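Local structure of epsin-3 (Saccharomyces cerevisiae, 3ONK) at residues E46-L49 / S50-R54; Q72-D75 / Y76-H80; S29-M32 / D33-Q37. The protein helps recruit clathrin to the Golgi network and endosomes, binds membranes rich in phosphatidylinositol-3,5-bisphosphate, and takes part with VPS27 in protein sorting at the multivesicular body. One frame throughout, in Å; residues are numbered along the deposited sequence.

Interaction 1: residues E46-L49 / S50-R54; sequences EEIL and SMIFR
Ser-50 turns its OG back beside its own N (chi1 -46°), and this brings the hydroxyl up to the carbonyl oxygen of Glu-46, one turn earlier. The Phe-53 side chain leaves in a similar way: CG is anti to its carbonyl carbon (chi1 -63°), which lays the CD2-CE2 side of the ring against Leu-49. Both pairs are i to i+4 contacts within helix 42-57 of the all-helical ENTH domain. The side of the Leu-49 tip touches the ring at one corner: CD1 lies 3.9 Å from Phe-53 CE2, and the two side chains cross at a slant. Leu-49 also packs on Phe-85 of helix 83-90. Ile-48 and Ile-52 run side by side, pointing the same way, with Ile-48 CG2 4.1 Å from Ile-52 CD1. Ile-52 continues into the core against Leu-73, Leu-74 and Leu-77 of helix 64-80. Glu-47 sends its carboxylate away from these pairs, and its OE2 is hydrogen-bonded to Thr-10 OG1. The Glu-46 carbonyl is gripped twice. Ser-50 N donates a nearly straight bond of 3.1 Å to Glu-46 O, and Ser-50 OG donates from the opposite face of the carbonyl plane, with OG 2.8 Å from Glu-46 O.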
loop_
_atom_site.group_PDB
_atom_site.type_symbol
_atom_site.label_atom_id
_atom_site.label_comp_id
_atom_site.label_asym_id
_atom_site.label_seq_id
_atom_site.Cartn_x
_atom_site.Cartn_y
_atom_site.Cartn_z
ATOM N N GLU A 46 7.088 -1.385 -11.827
ATOM C CA GLU A 46 5.808 -1.643 -12.487
ATOM C C GLU A 46 5.147 -2.931 -11.992
ATOM O O GLU A 46 3.927 -2.984 -11.834
ATOM C CB GLU A 46 5.973 -1.674 -14.015
ATOM C CG GLU A 46 5.143 -0.614 -14.748
ATOM C CD GLU A 46 5.748 -0.191 -16.084
ATOM O OE1 GLU A 46 6.844 -0.694 -16.429
ATOM O OE2 GLU A 46 5.133 0.645 -16.790
ATOM N N GLU A 47 5.944 -3.966 -11.735
ATOM C CA GLU A 47 5.393 -5.214 -11.179
ATOM C C GLU A 47 4.691 -4.973 -9.860
ATOM O O GLU A 47 3.592 -5.478 -9.624
ATOM C CB GLU A 47 6.488 -6.259 -10.970
ATOM C CG GLU A 47 7.061 -6.792 -12.252
ATOM C CD GLU A 47 8.169 -7.794 -12.031
ATOM O OE1 GLU A 47 8.847 -8.115 -13.021
ATOM O OE2 GLU A 47 8.376 -8.257 -10.883
ATOM N N ILE A 48 5.341 -4.192 -9.007
ATOM C CA ILE A 48 4.837 -3.885 -7.668
ATOM C C ILE A 48 3.551 -3.089 -7.772
ATOM O O ILE A 48 2.585 -3.354 -7.068
ATOM C CB ILE A 48 5.873 -3.046 -6.863
ATOM C CG1 ILE A 48 7.165 -3.840 -6.640
ATOM C CG2 ILE A 48 5.310 -2.604 -5.541
ATOM C CD1 ILE A 48 8.313 -2.976 -6.168
ATOM N N LEU A 49 3.563 -2.107 -8.666
ATOM C CA LEU A 49 2.419 -1.244 -8.922
ATOM C C LEU A 49 1.155 -2.036 -9.301
ATOM O O LEU A 49 0.118 -1.924 -8.649
ATOM C CB LEU A 49 2.785 -0.283 -10.057
ATOM C CG LEU A 49 2.153 1.104 -10.077
ATOM C CD1 LEU A 49 2.795 1.991 -9.004
ATOM C CD2 LEU A 49 2.280 1.730 -11.488
ATOM N N SER A 50 1.248 -2.811 -10.379
ATOM C CA SER A 50 0.161 -3.680 -10.804
ATOM C C SER A 50 -0.417 -4.439 -9.624
ATOM O O SER A 50 -1.613 -4.355 -9.335
ATOM C CB SER A 50 0.677 -4.697 -11.806
ATOM O OG SER A 50 1.492 -4.061 -12.772
ATOM N N MET A 51 0.455 -5.174 -8.946
ATOM C CA MET A 51 0.061 -6.058 -7.865
ATOM C C MET A 51 -0.669 -5.326 -6.736
ATOM O O MET A 51 -1.673 -5.820 -6.215
ATOM C CB MET A 51 1.295 -6.779 -7.318
ATOM C CG MET A 51 1.973 -7.727 -8.306
ATOM S SD MET A 51 0.947 -9.126 -8.803
ATOM C CE MET A 51 0.177 -9.559 -7.254
ATOM N N ILE A 52 -0.167 -4.152 -6.355
ATOM C CA ILE A 52 -0.739 -3.438 -5.217
ATOM C C ILE A 52 -2.146 -2.941 -5.496
ATOM O O ILE A 52 -3.015 -3.023 -4.636
ATOM C CB ILE A 52 0.113 -2.234 -4.766
ATOM C CG1 ILE A 52 1.359 -2.701 -4.016
ATOM C CG2 ILE A 52 -0.705 -1.346 -3.824
ATOM C CD1 ILE A 52 2.047 -1.582 -3.217
ATOM N N PHE A 53 -2.376 -2.423 -6.699
ATOM C CA PHE A 53 -3.680 -1.839 -7.000
ATOM C C PHE A 53 -4.710 -2.887 -7.425
ATOM O O PHE A 53 -5.911 -2.671 -7.274
ATOM C CB PHE A 53 -3.562 -0.716 -8.025
ATOM C CG PHE A 53 -2.747 0.456 -7.544
ATOM C CD1 PHE A 53 -3.051 1.080 -6.344
ATOM C CD2 PHE A 53 -1.692 0.941 -8.294
ATOM C CE1 PHE A 53 -2.312 2.167 -5.891
ATOM C CE2 PHE A 53 -0.938 2.033 -7.845
ATOM C CZ PHE A 53 -1.249 2.639 -6.640
ATOM N N ARG A 54 -4.243 -4.023 -7.940
ATOM C CA ARG A 54 -5.141 -5.139 -8.227
ATOM C C ARG A 54 -6.051 -5.343 -7.041
ATOM O O ARG A 54 -7.226 -5.650 -7.187
ATOM C CB ARG A 54 -4.365 -6.425 -8.507
ATOM C CG ARG A 54 -3.622 -6.387 -9.830
ATOM C CD ARG A 54 -3.025 -7.725 -10.217
ATOM N NE ARG A 54 -2.319 -7.606 -11.488
ATOM C CZ ARG A 54 -2.907 -7.675 -12.677
ATOM N NH1 ARG A 54 -4.219 -7.875 -12.762
ATOM N NH2 ARG A 54 -2.184 -7.547 -13.783
#

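Interaction 2: residues Q72-D75 / Y76-H80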
loop_
_atom_site.group_PDB
_atom_site.type_symbol
_atom_site.label_atom_id
_atom_site.label_comp_id
_atom_site.label_asym_id
_atom_site.label_seq_id
_atom_site.Cartn_x
_atom_site.Cartn_y
_atom_site.Cartn_z
ATOM N N GLN A 72 -1.062 -0.435 3.993
ATOM C CA GLN A 72 0.128 -0.454 4.831
ATOM C C GLN A 72 1.398 -0.517 3.998
ATOM O O GLN A 72 2.343 0.206 4.265
ATOM C CB GLN A 72 0.114 -1.655 5.780
ATOM C CG GLN A 72 -0.862 -1.563 6.926
ATOM C CD GLN A 72 -0.836 -2.804 7.793
ATOM O OE1 GLN A 72 -1.186 -3.899 7.339
ATOM N NE2 GLN A 72 -0.418 -2.642 9.053
ATOM N N LEU A 73 1.433 -1.411 3.012
ATOM C CA LEU A 73 2.605 -1.534 2.138
ATOM C C LEU A 73 2.881 -0.240 1.376
ATOM O O LEU A 73 4.023 0.202 1.261
ATOM C CB LEU A 73 2.408 -2.668 1.128
ATOM C CG LEU A 73 3.541 -2.920 0.131
ATOM C CD1 LEU A 73 4.904 -3.088 0.814
ATOM C CD2 LEU A 73 3.223 -4.150 -0.729
ATOM N N LEU A 74 1.818 0.354 0.851
ATOM C CA LEU A 74 1.931 1.532 0.012
ATOM C C LEU A 74 2.388 2.719 0.856
ATOM O O LEU A 74 3.137 3.580 0.393
ATOM C CB LEU A 74 0.580 1.795 -0.662
ATOM C CG LEU A 74 0.413 2.583 -1.962
ATOM C CD1 LEU A 74 1.345 2.144 -3.092
ATOM C CD2 LEU A 74 -1.051 2.482 -2.408
ATOM N N ASP A 75 1.965 2.750 2.115
ATOM C CA ASP A 75 2.456 3.774 3.020
ATOM C C ASP A 75 3.967 3.634 3.203
ATOM O O ASP A 75 4.728 4.598 3.103
ATOM C CB ASP A 75 1.765 3.665 4.381
ATOM C CG ASP A 75 2.150 4.796 5.314
ATOM O OD1 ASP A 75 1.755 5.944 5.039
ATOM O OD2 ASP A 75 2.879 4.545 6.300
ATOM N N TYR A 76 4.399 2.418 3.483
ATOM C CA TYR A 76 5.811 2.161 3.708
ATOM C C TYR A 76 6.620 2.560 2.472
ATOM O O TYR A 76 7.693 3.139 2.593
ATOM C CB TYR A 76 6.024 0.681 4.047
ATOM C CG TYR A 76 7.433 0.341 4.479
ATOM C CD1 TYR A 76 7.800 0.372 5.826
ATOM C CD2 TYR A 76 8.403 -0.001 3.539
ATOM C CE1 TYR A 76 9.094 0.053 6.216
ATOM C CE2 TYR A 76 9.697 -0.310 3.919
ATOM C CZ TYR A 76 10.039 -0.279 5.253
ATOM O OH TYR A 76 11.331 -0.586 5.622
ATOM N N LEU A 77 6.088 2.269 1.286
ATOM C CA LEU A 77 6.829 2.479 0.045
ATOM C C LEU A 77 6.969 3.952 -0.273
ATOM O O LEU A 77 7.979 4.396 -0.810
ATOM C CB LEU A 77 6.169 1.757 -1.124
ATOM C CG LEU A 77 6.196 0.227 -1.087
ATOM C CD1 LEU A 77 5.480 -0.337 -2.310
ATOM C CD2 LEU A 77 7.626 -0.312 -1.003
ATOM N N ILE A 78 5.943 4.717 0.072
ATOM C CA ILE A 78 6.017 6.147 -0.092
ATOM C C ILE A 78 7.083 6.749 0.823
ATOM O O ILE A 78 7.748 7.716 0.459
ATOM C CB ILE A 78 4.624 6.773 0.050
ATOM C CG1 ILE A 78 3.769 6.312 -1.145
ATOM C CG2 ILE A 78 4.714 8.288 0.109
ATOM C CD1 ILE A 78 2.305 6.399 -0.929
ATOM N N LYS A 79 7.304 6.123 1.974
ATOM C CA LYS A 79 8.323 6.591 2.918
ATOM C C LYS A 79 9.720 6.034 2.643
ATOM O O LYS A 79 10.722 6.655 2.998
ATOM C CB LYS A 79 7.914 6.257 4.357
ATOM C CG LYS A 79 6.710 7.049 4.849
ATOM C CD LYS A 79 6.100 6.426 6.100
ATOM C CE LYS A 79 4.761 7.073 6.430
ATOM N NZ LYS A 79 4.107 6.426 7.611
ATOM N N HIS A 80 9.793 4.871 2.004
ATOM C CA HIS A 80 11.085 4.201 1.846
ATOM C C HIS A 80 11.510 3.999 0.388
ATOM O O HIS A 80 12.703 3.850 0.099
ATOM C CB HIS A 80 11.107 2.853 2.589
ATOM C CG HIS A 80 10.792 2.960 4.053
ATOM N ND1 HIS A 80 11.768 3.066 5.023
ATOM C CD2 HIS A 80 9.606 2.980 4.708
ATOM C CE1 HIS A 80 11.194 3.157 6.211
ATOM N NE2 HIS A 80 9.884 3.105 6.048
#
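Lys-79 reaches back along the helix to Asp-75. Its CG stands anti to the carbonyl carbon (chi1 -68°), and beyond CG the chain is extended. CB lies 3.8 Å from the backbone O of Asp-75, and CG comes a little nearer the same oxygen. CD passes from the carbonyl to the carboxylate, 3.7 Å from Asp-75 OD2. CE then sits against both carboxylate oxygens, nearer to OD2 than to OD1. At the tip, NZ is 2.6 Å from Asp-75 OD2 and forms a salt bridge, using the syn lone pair of that oxygen, on the side of OD1. The Asp-75 carboxylate is placed for this by a CG anti to the backbone N (chi1 -175°), and the two side chains slant across each other. The backbone joins the same two residues, since Lys-79 N donates to Asp-75 O at 3.2 Å.

This i to i+4 salt bridge lies on the last turns of helix 64-80, a central helix of the ENTH domain that packs against helices 29-38, 42-57, 83-90 and 113-127. Other side chains of the same turns point into that core. Leu-77 CG lies close to the backbone O of Leu-73, and Leu-73 CD1 is 4.0 Å from Leu-77 CG. Ile-78 CG1 and CD1 lie close to the backbone O of Leu-74, with CD1 3.2 Å from Leu-74 O, and the side chain also packs on Leu-126 and Leu-127. At the helix end, the backbone O of His-80 accepts a hydrogen bond from the hydroxyl of Tyr-40.

Interaction 3: residues S29-M32 / D33-Q37; sequences STLM and DQISQ
The flat amide of Gln-34 lies back along the helix beside Leu-31. Its OE1 end does the touching: OE1 is 3.6 Å from Leu-31 CA and 3.7 Å from Leu-31 CD1. Leu-31 CA and the carbonyl oxygen of Thr-30 stand on the same side of the amide plane. Leu-31 CD1 lies close to that plane, beyond OE1. No polar atom of 29-32 bonds this amide, so the contact is one of the oxygen with carbon atoms. The two side chains cross at about a right angle. Gln-34 gets there because its CG is anti to the carbonyl carbon (chi1 -76°) and the rest of the chain is extended. On the way, CG passes 3.4 Å from Thr-30 O.

The second flat group, the carboxylate of Asp-33, turns away from 29-32. Its OD1 takes a weak hydrogen bond from the Tyr-76 hydroxyl on helix 64-80. Only its CB stays close, 3.5 Å from Thr-30 O.

On the next side of the helix, Ile-35 CG1 and CD1 run beside the backbone O of Leu-31. Leu-31 CG and Ile-35 CD1 are 4.2 Å apart. This pair faces helix 11-19, where Leu-31 touches Glu-18 and Ala-19, and Ile-35 touches Lys-15. Met-32 packs on Leu-73 and Tyr-76 of helix 64-80.

Regular backbone bonds run beneath these side chains. Ser-36 N donates to Met-32 O at 2.8 Å. Asp-33 N donates to Ser-29 O at 2.9 Å. Near the start of the helix, Leu-31 N is hydrogen-bonded to Ser-28 OG. Such i to i+3 and i to i+4 contacts are those of any alpha-helix. Helix 29-38 is amphipathic: Thr-30 and Gln-34 are exposed, while Ile-35 and Ser-36 are buried. It packs against helices 11-19 and 64-80 of the ENTH domain.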
loop_
_atom_site.group_PDB
_atom_site.type_symbol
_atom_site.label_atom_id
_atom_site.label_comp_id
_atom_site.label_asym_id
_atom_site.label_seq_id
_atom_site.Cartn_x
_atom_site.Cartn_y
_atom_site.Cartn_z
ATOM N N SER A 29 8.287 -5.939 8.397
ATOM C CA SER A 29 8.956 -4.747 7.887
ATOM C C SER A 29 10.090 -5.079 6.921
ATOM O O SER A 29 10.322 -4.333 5.969
ATOM C CB SER A 29 9.468 -3.865 9.032
ATOM O OG SER A 29 10.562 -4.493 9.680
ATOM N N THR A 30 10.797 -6.184 7.162
ATOM C CA THR A 30 11.887 -6.611 6.267
ATOM C C THR A 30 11.384 -6.979 4.847
ATOM O O THR A 30 12.026 -6.657 3.841
ATOM C CB THR A 30 12.741 -7.788 6.865
ATOM O OG1 THR A 30 13.499 -7.310 7.977
ATOM C CG2 THR A 30 13.726 -8.320 5.834
ATOM N N LEU A 31 10.229 -7.634 4.776
ATOM C CA LEU A 31 9.618 -7.975 3.501
ATOM C C LEU A 31 9.212 -6.707 2.765
ATOM O O LEU A 31 9.360 -6.601 1.536
ATOM C CB LEU A 31 8.393 -8.864 3.712
ATOM C CG LEU A 31 7.606 -9.243 2.453
ATOM C CD1 LEU A 31 8.450 -10.091 1.518
ATOM C CD2 LEU A 31 6.327 -9.967 2.847
ATOM N N MET A 32 8.699 -5.744 3.522
ATOM C CA MET A 32 8.344 -4.451 2.951
ATOM C C MET A 32 9.594 -3.739 2.392
ATOM O O MET A 32 9.578 -3.211 1.274
ATOM C CB MET A 32 7.634 -3.587 3.990
ATOM C CG MET A 32 6.234 -4.048 4.348
ATOM S SD MET A 32 5.318 -2.757 5.202
ATOM C CE MET A 32 6.263 -2.621 6.731
ATOM N N ASP A 33 10.678 -3.746 3.161
ATOM C CA ASP A 33 11.946 -3.180 2.689
ATOM C C ASP A 33 12.440 -3.862 1.406
ATOM O O ASP A 33 12.902 -3.195 0.479
ATOM C CB ASP A 33 13.018 -3.256 3.779
ATOM C CG ASP A 33 13.992 -2.078 3.730
ATOM O OD1 ASP A 33 13.667 -1.052 3.101
ATOM O OD2 ASP A 33 15.077 -2.175 4.332
ATOM N N GLN A 34 12.332 -5.188 1.345
ATOM C CA GLN A 34 12.722 -5.920 0.131
ATOM C C GLN A 34 11.941 -5.395 -1.064
ATOM O O GLN A 34 12.490 -5.184 -2.148
ATOM C CB GLN A 34 12.508 -7.432 0.301
ATOM C CG GLN A 34 13.578 -8.119 1.177
ATOM C CD GLN A 34 13.254 -9.581 1.483
ATOM O OE1 GLN A 34 12.098 -9.933 1.693
ATOM N NE2 GLN A 34 14.280 -10.428 1.528
ATOM N N ILE A 35 10.647 -5.170 -0.860
ATOM C CA ILE A 35 9.802 -4.673 -1.926
ATOM C C ILE A 35 10.174 -3.229 -2.285
ATOM O O ILE A 35 10.196 -2.840 -3.458
ATOM C CB ILE A 35 8.318 -4.804 -1.542
ATOM C CG1 ILE A 35 7.913 -6.290 -1.533
ATOM C CG2 ILE A 35 7.471 -4.035 -2.505
ATOM C CD1 ILE A 35 6.687 -6.589 -0.679
ATOM N N SER A 36 10.471 -2.439 -1.261
ATOM C CA SER A 36 10.953 -1.090 -1.461
ATOM C C SER A 36 12.176 -1.084 -2.377
ATOM O O SER A 36 12.277 -0.250 -3.271
ATOM C CB SER A 36 11.264 -0.430 -0.108
ATOM O OG SER A 36 11.706 0.892 -0.292
ATOM N N GLN A 37 13.099 -2.019 -2.158
ATOM C CA GLN A 37 14.277 -2.133 -3.020
ATOM C C GLN A 37 13.882 -2.310 -4.487
ATOM O O GLN A 37 14.547 -1.782 -5.378
ATOM C CB GLN A 37 15.192 -3.293 -2.596
ATOM C CG GLN A 37 15.578 -3.315 -1.129
ATOM C CD GLN A 37 16.293 -2.064 -0.685
ATOM O OE1 GLN A 37 15.817 -1.342 0.192
ATOM N NE2 GLN A 37 17.449 -1.799 -1.283
#

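Overall arrangement
The three contacts lie on three different helices of one ENTH domain. Along the chain, interaction 3 comes first on helix 29-38, then interaction 1 on helix 42-57, then interaction 2 on helix 64-80. The centres of interactions 2 and 3 are about 9 Å apart, those of 1 and 2 about 13 Å, and those of 1 and 3 about 15 Å. All three touch one another. Ile-52 and Phe-53 meet the leucines of 72-80, Leu-77 and Tyr-76 meet Ser-36 and Met-32, and Ile-48 reaches the backbone of Ile-35. Side chains paired within each helix thus also pack between helices, building part of the domain's core.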